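Local structure of taurine:2-oxoglutarate aminotransferase (Bifidobacterium kashiwanohense PV20-2, 6JIX) at residues A[138-148]-A[153-162]; A[257-265]-A[331-340]. The protein probably transfers the amino group of taurine to 2-oxoglutarate, as a pyridoxal-phosphate-dependent class-III aminotransferase. All coordinates share one frame; numbering follows the deposited sequence.

Contact 1 (A[138-148]-A[153-162]). With PLP (pyridoxal-5'-phosphate), chain G.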
loop_
_atom_site.group_PDB
_atom_site.type_symbol
_atom_site.label_atom_id
_atom_site.label_comp_id
_atom_site.label_asym_id
_atom_site.label_seq_id
_atom_site.Cartn_x
_atom_site.Cartn_y
_atom_site.Cartn_z
ATOM N N SER A 138 -18.482 10.839 3.587
ATOM C CA SER A 138 -18.400 9.912 2.463
ATOM C C SER A 138 -19.688 9.109 2.372
ATOM O O SER A 138 -20.482 9.057 3.319
ATOM C CB SER A 138 -17.192 8.980 2.569
ATOM O OG SER A 138 -17.094 8.414 3.854
ATOM N N CYS A 139 -19.873 8.462 1.221
ATOM C CA CYS A 139 -21.142 7.819 0.913
ATOM C C CYS A 139 -21.217 6.432 1.529
ATOM O O CYS A 139 -20.218 5.703 1.578
ATOM C CB CYS A 139 -21.340 7.700 -0.594
ATOM S SG CYS A 139 -21.110 9.207 -1.504
ATOM N N TYR A 140 -22.422 6.062 1.973
ATOM C CA TYR A 140 -22.673 4.698 2.433
ATOM C C TYR A 140 -22.484 3.688 1.303
ATOM O O TYR A 140 -21.967 2.587 1.526
ATOM C CB TYR A 140 -24.088 4.589 3.007
ATOM C CG TYR A 140 -24.223 4.955 4.467
ATOM C CD1 TYR A 140 -23.504 4.285 5.446
ATOM C CD2 TYR A 140 -25.083 5.971 4.876
ATOM C CE1 TYR A 140 -23.635 4.629 6.802
ATOM C CE2 TYR A 140 -25.223 6.315 6.224
ATOM C CZ TYR A 140 -24.504 5.642 7.183
ATOM O OH TYR A 140 -24.637 5.981 8.522
ATOM N N ARG A 141 -22.891 4.042 0.081
ATOM C CA ARG A 141 -22.717 3.162 -1.078
ATOM C C ARG A 141 -21.389 3.508 -1.741
ATOM O O ARG A 141 -21.316 4.212 -2.755
ATOM C CB ARG A 141 -23.878 3.314 -2.048
ATOM C CG ARG A 141 -25.103 2.478 -1.751
ATOM C CD ARG A 141 -26.314 3.069 -2.480
ATOM N NE ARG A 141 -27.538 2.295 -2.297
ATOM C CZ ARG A 141 -28.749 2.830 -2.179
ATOM N NH1 ARG A 141 -28.901 4.145 -2.229
ATOM N NH2 ARG A 141 -29.811 2.050 -2.022
ATOM N N SER A 142 -20.318 2.971 -1.171
ATOM C CA SER A 142 -18.978 3.301 -1.639
ATOM C C SER A 142 -17.977 2.315 -1.054
ATOM O O SER A 142 -18.219 1.707 -0.001
ATOM C CB SER A 142 -18.589 4.739 -1.254
ATOM O OG SER A 142 -18.098 4.824 0.081
ATOM N N TYR A 143 -16.863 2.152 -1.766
ATOM C CA TYR A 143 -15.694 1.440 -1.260
ATOM C C TYR A 143 -14.444 2.246 -1.584
ATOM O O TYR A 143 -14.256 2.672 -2.732
ATOM C CB TYR A 143 -15.577 0.033 -1.852
ATOM C CG TYR A 143 -14.391 -0.743 -1.315
ATOM C CD1 TYR A 143 -14.389 -1.235 -0.014
ATOM C CD2 TYR A 143 -13.261 -0.975 -2.108
ATOM C CE1 TYR A 143 -13.300 -1.955 0.493
ATOM C CE2 TYR A 143 -12.166 -1.694 -1.616
ATOM C CZ TYR A 143 -12.185 -2.185 -0.307
ATOM O OH TYR A 143 -11.098 -2.896 0.200
ATOM N N HIS A 144 -13.591 2.446 -0.567
ATOM C CA HIS A 144 -12.369 3.236 -0.704
ATOM C C HIS A 144 -11.102 2.537 -0.235
ATOM O O HIS A 144 -10.047 3.177 -0.183
ATOM C CB HIS A 144 -12.502 4.561 0.057
ATOM C CG HIS A 144 -13.600 5.435 -0.454
ATOM N ND1 HIS A 144 -13.512 6.118 -1.647
ATOM C CD2 HIS A 144 -14.820 5.728 0.062
ATOM C CE1 HIS A 144 -14.626 6.807 -1.837
ATOM N NE2 HIS A 144 -15.432 6.593 -0.812
ATOM N N GLY A 145 -11.175 1.268 0.154
ATOM C CA GLY A 145 -10.019 0.537 0.628
ATOM C C GLY A 145 -10.298 -0.136 1.958
ATOM O O GLY A 145 -11.324 0.082 2.598
ATOM N N SER A 146 -9.330 -0.954 2.380
ATOM C CA SER A 146 -9.520 -1.826 3.531
ATOM C C SER A 146 -8.671 -1.451 4.738
ATOM O O SER A 146 -8.932 -1.956 5.842
ATOM C CB SER A 146 -9.227 -3.283 3.145
ATOM O OG SER A 146 -8.094 -3.344 2.308
ATOM N N THR A 147 -7.680 -0.583 4.577
ATOM C CA THR A 147 -6.924 -0.155 5.740
ATOM C C THR A 147 -7.802 0.735 6.625
ATOM O O THR A 147 -8.819 1.274 6.180
ATOM C CB THR A 147 -5.629 0.544 5.300
ATOM O OG1 THR A 147 -5.898 1.452 4.229
ATOM C CG2 THR A 147 -4.634 -0.478 4.791
ATOM N N ILE A 148 -7.408 0.882 7.897
ATOM C CA ILE A 148 -8.319 1.457 8.896
ATOM C C ILE A 148 -8.868 2.808 8.432
ATOM O O ILE A 148 -10.049 3.119 8.633
ATOM C CB ILE A 148 -7.622 1.559 10.269
ATOM C CG1 ILE A 148 -7.164 0.160 10.727
ATOM C CG2 ILE A 148 -8.545 2.228 11.315
ATOM C CD1 ILE A 148 -6.833 0.044 12.180
ATOM N N ALA A 153 -13.748 5.263 6.002
ATOM C CA ALA A 153 -14.384 6.118 5.008
ATOM C C ALA A 153 -15.301 5.334 4.075
ATOM O O ALA A 153 -16.235 5.918 3.509
ATOM C CB ALA A 153 -13.323 6.864 4.198
ATOM N N SER A 154 -15.078 4.030 3.924
ATOM C CA SER A 154 -15.887 3.217 3.022
ATOM C C SER A 154 -17.271 2.954 3.599
ATOM O O SER A 154 -17.438 2.789 4.815
ATOM C CB SER A 154 -15.183 1.898 2.731
ATOM O OG SER A 154 -13.989 2.170 2.039
ATOM N N GLY A 155 -18.266 2.917 2.714
ATOM C CA GLY A 155 -19.646 2.683 3.107
ATOM C C GLY A 155 -20.063 1.232 3.262
ATOM O O GLY A 155 -20.825 0.902 4.186
ATOM N N ASP A 156 -19.590 0.347 2.380
ATOM C CA ASP A 156 -20.158 -0.995 2.379
ATOM C C ASP A 156 -19.652 -1.791 3.589
ATOM O O ASP A 156 -18.727 -1.391 4.308
ATOM C CB ASP A 156 -19.907 -1.712 1.037
ATOM C CG ASP A 156 -18.431 -2.101 0.791
ATOM O OD1 ASP A 156 -18.028 -2.126 -0.403
ATOM O OD2 ASP A 156 -17.689 -2.402 1.764
ATOM N N TRP A 157 -20.298 -2.937 3.812
ATOM C CA TRP A 157 -20.188 -3.669 5.066
ATOM C C TRP A 157 -18.787 -4.193 5.351
ATOM O O TRP A 157 -18.542 -4.658 6.467
ATOM C CB TRP A 157 -21.195 -4.826 5.065
ATOM C CG TRP A 157 -21.161 -5.716 3.824
ATOM C CD1 TRP A 157 -22.024 -5.678 2.764
ATOM C CD2 TRP A 157 -20.241 -6.786 3.551
ATOM N NE1 TRP A 157 -21.685 -6.639 1.842
ATOM C CE2 TRP A 157 -20.599 -7.336 2.302
ATOM C CE3 TRP A 157 -19.152 -7.329 4.238
ATOM C CZ2 TRP A 157 -19.907 -8.401 1.726
ATOM C CZ3 TRP A 157 -18.454 -8.386 3.656
ATOM C CH2 TRP A 157 -18.837 -8.907 2.415
ATOM N N ARG A 158 -17.862 -4.131 4.392
ATOM C CA ARG A 158 -16.486 -4.520 4.686
ATOM C C ARG A 158 -15.839 -3.615 5.729
ATOM O O ARG A 158 -14.773 -3.964 6.258
ATOM C CB ARG A 158 -15.670 -4.537 3.395
ATOM C CG ARG A 158 -16.074 -5.673 2.444
ATOM C CD ARG A 158 -15.212 -5.677 1.215
ATOM N NE ARG A 158 -15.693 -4.706 0.241
ATOM C CZ ARG A 158 -15.190 -4.571 -0.979
ATOM N NH1 ARG A 158 -14.180 -5.338 -1.363
ATOM N NH2 ARG A 158 -15.699 -3.673 -1.812
ATOM N N ARG A 159 -16.446 -2.457 6.008
ATOM C CA ARG A 159 -16.019 -1.569 7.084
ATOM C C ARG A 159 -16.298 -2.138 8.485
ATOM O O ARG A 159 -15.594 -1.774 9.434
ATOM C CB ARG A 159 -16.721 -0.214 6.911
ATOM C CG ARG A 159 -17.054 0.504 8.214
ATOM C CD ARG A 159 -17.387 1.952 7.953
ATOM N NE ARG A 159 -18.598 2.052 7.156
ATOM C CZ ARG A 159 -19.827 2.033 7.662
ATOM N NH1 ARG A 159 -20.003 1.929 8.971
ATOM N NH2 ARG A 159 -20.885 2.119 6.860
ATOM N N PHE A 160 -17.286 -3.035 8.634
ATOM C CA PHE A 160 -17.698 -3.484 9.963
ATOM C C PHE A 160 -16.540 -4.163 10.696
ATOM O O PHE A 160 -16.355 -3.967 11.910
ATOM C CB PHE A 160 -18.912 -4.417 9.863
ATOM C CG PHE A 160 -20.119 -3.796 9.206
ATOM C CD1 PHE A 160 -20.156 -2.432 8.903
ATOM C CD2 PHE A 160 -21.224 -4.574 8.889
ATOM C CE1 PHE A 160 -21.279 -1.855 8.272
ATOM C CE2 PHE A 160 -22.348 -4.017 8.266
ATOM C CZ PHE A 160 -22.376 -2.652 7.946
ATOM N N ALA A 161 -15.771 -4.997 9.985
ATOM C CA ALA A 161 -14.605 -5.624 10.599
ATOM C C ALA A 161 -13.601 -4.575 11.047
ATOM O O ALA A 161 -13.101 -4.626 12.175
ATOM C CB ALA A 161 -13.949 -6.608 9.629
ATOM N N THR A 162 -13.315 -3.589 10.189
ATOM C CA THR A 162 -12.368 -2.550 10.586
ATOM C C THR A 162 -12.851 -1.819 11.834
ATOM O O THR A 162 -12.040 -1.291 12.608
ATOM C CB THR A 162 -12.125 -1.563 9.441
ATOM O OG1 THR A 162 -11.586 -2.254 8.309
ATOM C CG2 THR A 162 -11.122 -0.514 9.867
HETATM N N1 PLP G . -11.334 2.939 -4.350
HETATM C C2 PLP G . -12.100 2.282 -5.225
HETATM C C2A PLP G . -13.162 3.013 -6.027
HETATM C C3 PLP G . -11.935 0.887 -5.420
HETATM O O3 PLP G . -12.716 0.180 -6.315
HETATM C C4 PLP G . -10.974 0.203 -4.711
HETATM C C4A PLP G . -10.819 -1.327 -4.952
HETATM O O4A PLP G . -11.776 -1.996 -5.341
HETATM C C5 PLP G . -10.176 0.948 -3.788
HETATM C C6 PLP G . -10.374 2.327 -3.632
HETATM C C5A PLP G . -9.062 0.210 -2.960
HETATM O O4P PLP G . -7.986 0.054 -3.829
HETATM P P PLP G . -6.789 -0.985 -3.460
HETATM O O1P PLP G . -5.672 -0.829 -4.397
HETATM O O2P PLP G . -6.183 -0.669 -2.151
HETATM O O3P PLP G . -7.418 -2.546 -3.443
#
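R158 lays its guanidinium flat on one face of the Y143 ring, the planes 17° apart and R158 CZ 3.6 Å from the ring centroid, a stacked cation-pi pair. R158 NH2 comes closest, standing over the rim 3.2 Å from Y143 CG. A bend at chi3 (-82°) folds the arginine back over the tyrosine, and D156 fixes its rotation: R158 NH2 meets D156 OD1 on the syn side, in the guanidinium plane, in a salt bridge of 3.1 Å. The second oxygen, D156 OD2, accepts from R158 N and caps the turn, while N225 also bonds to D156 OD1. Beside this stack, S154 OG accepts a 2.7 Å bond from H144 N, and S142 O takes two donors, D156 N nearly in line with its C=O and G155 N from above the carbonyl plane. S138 OG gives a further bond of 2.7 Å to A153 O, in the carbonyl plane and on a lone pair. On the opposite face of the Y143 ring lies G145 N, and the cofactor's C4A sits at the ring edge. The backbone of H144 passes the pyridine ring, H144 C 3.5 Å from PLP C6, while its imidazole lies apart from the cofactor and bonds through ND1 to D252. Such a loop, leaving the end of a parallel strand to line the cofactor site, is characteristic of the fold-type I aminotransferases.

Contact 2 (A[257-265]-A[331-340])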
loop_
_atom_site.group_PDB
_atom_site.type_symbol
_atom_site.label_atom_id
_atom_site.label_comp_id
_atom_site.label_asym_id
_atom_site.label_seq_id
_atom_site.Cartn_x
_atom_site.Cartn_y
_atom_site.Cartn_z
ATOM N N GLY A 257 -11.009 5.521 -13.258
ATOM C CA GLY A 257 -10.029 6.309 -13.976
ATOM C C GLY A 257 -9.425 5.584 -15.179
ATOM O O GLY A 257 -9.634 4.396 -15.414
ATOM N N PHE A 258 -8.713 6.362 -15.989
ATOM C CA PHE A 258 -7.910 5.865 -17.104
ATOM C C PHE A 258 -8.762 5.169 -18.173
ATOM O O PHE A 258 -8.575 3.999 -18.510
ATOM C CB PHE A 258 -6.776 4.989 -16.562
ATOM C CG PHE A 258 -5.822 5.772 -15.704
ATOM C CD1 PHE A 258 -4.941 6.664 -16.276
ATOM C CD2 PHE A 258 -5.883 5.700 -14.318
ATOM C CE1 PHE A 258 -4.099 7.430 -15.485
ATOM C CE2 PHE A 258 -5.041 6.465 -13.520
ATOM C CZ PHE A 258 -4.151 7.328 -14.099
ATOM N N GLY A 259 -9.703 5.942 -18.726
ATOM C CA GLY A 259 -10.451 5.534 -19.894
ATOM C C GLY A 259 -11.654 4.669 -19.622
ATOM O O GLY A 259 -12.430 4.405 -20.554
ATOM N N ARG A 260 -11.817 4.195 -18.384
ATOM C CA ARG A 260 -12.901 3.280 -18.047
ATOM C C ARG A 260 -14.258 3.771 -18.564
ATOM O O ARG A 260 -15.066 2.977 -19.071
ATOM C CB ARG A 260 -12.930 3.084 -16.531
ATOM C CG ARG A 260 -13.922 2.040 -16.082
ATOM C CD ARG A 260 -13.968 0.920 -17.095
ATOM N NE ARG A 260 -12.739 0.156 -17.056
ATOM C CZ ARG A 260 -12.605 -1.029 -17.626
ATOM N NH1 ARG A 260 -13.638 -1.551 -18.268
ATOM N NH2 ARG A 260 -11.450 -1.685 -17.541
ATOM N N THR A 261 -14.520 5.078 -18.459
ATOM C CA THR A 261 -15.823 5.661 -18.768
ATOM C C THR A 261 -15.867 6.374 -20.112
ATOM O O THR A 261 -16.888 6.994 -20.433
ATOM C CB THR A 261 -16.233 6.653 -17.672
ATOM O OG1 THR A 261 -15.430 7.848 -17.770
ATOM C CG2 THR A 261 -16.096 6.000 -16.262
ATOM N N GLY A 262 -14.774 6.354 -20.877
ATOM C CA GLY A 262 -14.672 7.098 -22.114
ATOM C C GLY A 262 -13.947 8.424 -21.994
ATOM O O GLY A 262 -13.648 9.046 -23.018
ATOM N N LYS A 263 -13.644 8.862 -20.782
ATOM C CA LYS A 263 -12.820 10.030 -20.527
ATOM C C LYS A 263 -11.617 9.581 -19.708
ATOM O O LYS A 263 -11.623 8.500 -19.106
ATOM C CB LYS A 263 -13.627 11.116 -19.782
ATOM C CG LYS A 263 -14.589 11.930 -20.667
ATOM C CD LYS A 263 -14.076 13.365 -20.857
ATOM C CE LYS A 263 -15.005 14.192 -21.712
ATOM N NZ LYS A 263 -16.366 13.634 -21.616
ATOM N N MET A 264 -10.553 10.383 -19.706
ATOM C CA MET A 264 -9.369 9.952 -18.962
ATOM C C MET A 264 -9.691 9.758 -17.478
ATOM O O MET A 264 -9.297 8.755 -16.874
ATOM C CB MET A 264 -8.214 10.932 -19.153
ATOM C CG MET A 264 -6.884 10.401 -18.607
ATOM S SD MET A 264 -6.034 9.148 -19.644
ATOM C CE MET A 264 -6.774 9.473 -21.249
ATOM N N PHE A 265 -10.418 10.692 -16.875
ATOM C CA PHE A 265 -10.911 10.517 -15.519
ATOM C C PHE A 265 -12.424 10.646 -15.532
ATOM O O PHE A 265 -12.978 11.481 -16.251
ATOM C CB PHE A 265 -10.283 11.532 -14.564
ATOM C CG PHE A 265 -8.789 11.434 -14.493
ATOM C CD1 PHE A 265 -8.178 10.267 -14.039
ATOM C CD2 PHE A 265 -7.984 12.493 -14.905
ATOM C CE1 PHE A 265 -6.780 10.162 -13.982
ATOM C CE2 PHE A 265 -6.590 12.393 -14.856
ATOM C CZ PHE A 265 -5.992 11.224 -14.397
ATOM N N TYR A 331 -2.623 5.193 -23.666
ATOM C CA TYR A 331 -3.993 5.705 -23.657
ATOM C C TYR A 331 -4.108 6.852 -24.638
ATOM O O TYR A 331 -5.042 6.907 -25.445
ATOM C CB TYR A 331 -4.420 6.183 -22.256
ATOM C CG TYR A 331 -4.632 5.111 -21.211
ATOM C CD1 TYR A 331 -5.457 4.020 -21.457
ATOM C CD2 TYR A 331 -4.003 5.198 -19.965
ATOM C CE1 TYR A 331 -5.642 3.053 -20.502
ATOM C CE2 TYR A 331 -4.182 4.237 -19.006
ATOM C CZ TYR A 331 -5.002 3.166 -19.272
ATOM O OH TYR A 331 -5.188 2.196 -18.305
ATOM N N LEU A 332 -3.136 7.764 -24.590
ATOM C CA LEU A 332 -3.187 8.966 -25.409
ATOM C C LEU A 332 -2.892 8.646 -26.871
ATOM O O LEU A 332 -3.715 8.924 -27.756
ATOM C CB LEU A 332 -2.205 10.002 -24.861
ATOM C CG LEU A 332 -2.459 10.498 -23.428
ATOM C CD1 LEU A 332 -1.426 11.539 -22.985
ATOM C CD2 LEU A 332 -3.879 11.049 -23.290
ATOM N N GLU A 333 -1.727 8.035 -27.142
ATOM C CA GLU A 333 -1.291 7.844 -28.523
ATOM C C GLU A 333 -2.273 6.993 -29.319
ATOM O O GLU A 333 -2.481 7.249 -30.511
ATOM C CB GLU A 333 0.104 7.216 -28.555
ATOM C CG GLU A 333 1.225 8.224 -28.332
ATOM C CD GLU A 333 2.512 7.602 -27.789
ATOM O OE1 GLU A 333 2.890 6.480 -28.212
ATOM O OE2 GLU A 333 3.161 8.254 -26.941
ATOM N N HIS A 334 -2.918 6.011 -28.679
ATOM C CA HIS A 334 -3.836 5.102 -29.360
ATOM C C HIS A 334 -5.283 5.514 -29.185
ATOM O O HIS A 334 -6.182 4.696 -29.413
ATOM C CB HIS A 334 -3.643 3.669 -28.871
ATOM C CG HIS A 334 -2.396 3.029 -29.384
ATOM N ND1 HIS A 334 -2.413 1.954 -30.245
ATOM C CD2 HIS A 334 -1.091 3.324 -29.174
ATOM C CE1 HIS A 334 -1.171 1.604 -30.532
ATOM N NE2 HIS A 334 -0.350 2.419 -29.896
ATOM N N ASP A 335 -5.507 6.753 -28.754
ATOM C CA ASP A 335 -6.828 7.322 -28.521
ATOM C C ASP A 335 -7.781 6.270 -27.957
ATOM O O ASP A 335 -8.765 5.865 -28.582
ATOM C CB ASP A 335 -7.390 7.981 -29.781
ATOM C CG ASP A 335 -8.371 9.117 -29.441
ATOM O OD1 ASP A 335 -8.958 9.105 -28.311
ATOM O OD2 ASP A 335 -8.544 10.025 -30.293
ATOM N N VAL A 336 -7.441 5.804 -26.754
ATOM C CA VAL A 336 -8.211 4.731 -26.143
ATOM C C VAL A 336 -9.569 5.242 -25.680
ATOM O O VAL A 336 -10.562 4.508 -25.734
ATOM C CB VAL A 336 -7.397 4.070 -25.011
ATOM C CG1 VAL A 336 -8.278 3.166 -24.172
ATOM C CG2 VAL A 336 -6.271 3.252 -25.611
ATOM N N CYS A 337 -9.657 6.501 -25.250
ATOM C CA CYS A 337 -10.961 7.042 -24.866
ATOM C C CYS A 337 -11.936 7.003 -26.036
ATOM O O CYS A 337 -13.084 6.553 -25.892
ATOM C CB CYS A 337 -10.813 8.468 -24.342
ATOM S SG CYS A 337 -10.125 8.531 -22.679
ATOM N N ALA A 338 -11.499 7.473 -27.211
ATOM C CA ALA A 338 -12.392 7.478 -28.366
ATOM C C ALA A 338 -12.826 6.067 -28.725
ATOM O O ALA A 338 -13.989 5.834 -29.079
ATOM C CB ALA A 338 -11.720 8.158 -29.547
ATOM N N HIS A 339 -11.907 5.110 -28.630
ATOM C CA HIS A 339 -12.272 3.724 -28.891
ATOM C C HIS A 339 -13.251 3.209 -27.845
ATOM O O HIS A 339 -14.112 2.378 -28.155
ATOM C CB HIS A 339 -11.030 2.836 -28.939
ATOM C CG HIS A 339 -11.354 1.384 -29.072
ATOM N ND1 HIS A 339 -11.817 0.832 -30.248
ATOM C CD2 HIS A 339 -11.331 0.378 -28.166
ATOM C CE1 HIS A 339 -12.055 -0.455 -30.062
ATOM N NE2 HIS A 339 -11.754 -0.759 -28.811
ATOM N N VAL A 340 -13.105 3.653 -26.590
ATOM C CA VAL A 340 -14.017 3.220 -25.540
ATOM C C VAL A 340 -15.416 3.753 -25.816
ATOM O O VAL A 340 -16.401 3.011 -25.728
ATOM C CB VAL A 340 -13.499 3.642 -24.151
ATOM C CG1 VAL A 340 -14.537 3.338 -23.055
ATOM C CG2 VAL A 340 -12.205 2.935 -23.836
#
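With CG anti to the carbonyl carbon and beside the backbone N (chi1 -70°), Y331 directs its ring toward the loop, where it meets F258, while M264, with CG anti to the backbone N (chi1 -170°) and its chain bent farther out, swings CE in toward L332 and C337. The framework is the junction of two successive helices: a Schellman motif with D335 as its C-prime residue ends helix 318-333, and D335 OD1 then caps the next helix by accepting from A338 N. Against this junction packs the loop 257-265, with no hydrogen bond crossing between the two.

The ring planes of F258 and Y331 lie 24° apart, but the rings are offset with little overlap (centroids 5.9 Å apart); the real touch is F258 CB at 3.6 Å from Y331 CE2, and the backbone carbonyl carbon of F258 lies over one face of the tyrosine ring. Y331 OH is hydrogen-bonded to G282 O. Obliquely to the same ring, M264 SD makes a Met-aromatic contact, 5.2 Å from the Y331 centroid. With an alanine at Y331, F258 and M264 would probably lose the ring they pack on, and G282 O its hydroxyl partner. The methionine's CE also meets L332 CD2 at 3.9 Å and C337 SG at 3.8 Å.

Farther along, G259 and G262, the ends of a type I turn, both have positive phi, which favours glycine, and their backbone faces the second helix. V340 CG1 comes 3.7 Å from G262 N and 3.4 Å from G259 O, and C337 CB rests 3.2 Å from G262 O.

How the contacts relate
Read from the N terminus, the two contacts come in series: contact 1 closes before contact 2 opens, and neither crosses the other. Contact 1 shuts a very short excursion, in which only four helical residues separate 138-148 from 153-162 after the sheet strand 135-139. Contact 2 closes a much longer one, bringing the loop that follows strand 248-252 back against the junction of helices 318-333 and 336-357, with strands 276-279 and 291-296 on the way. The contacts lie on opposite sides of the chain's centre, their centres 28 Å apart and their nearest atoms about 11 Å apart, so they do not touch. Contact 1 also reaches the second subunit, whereas contact 2 joins parts of one chain alone.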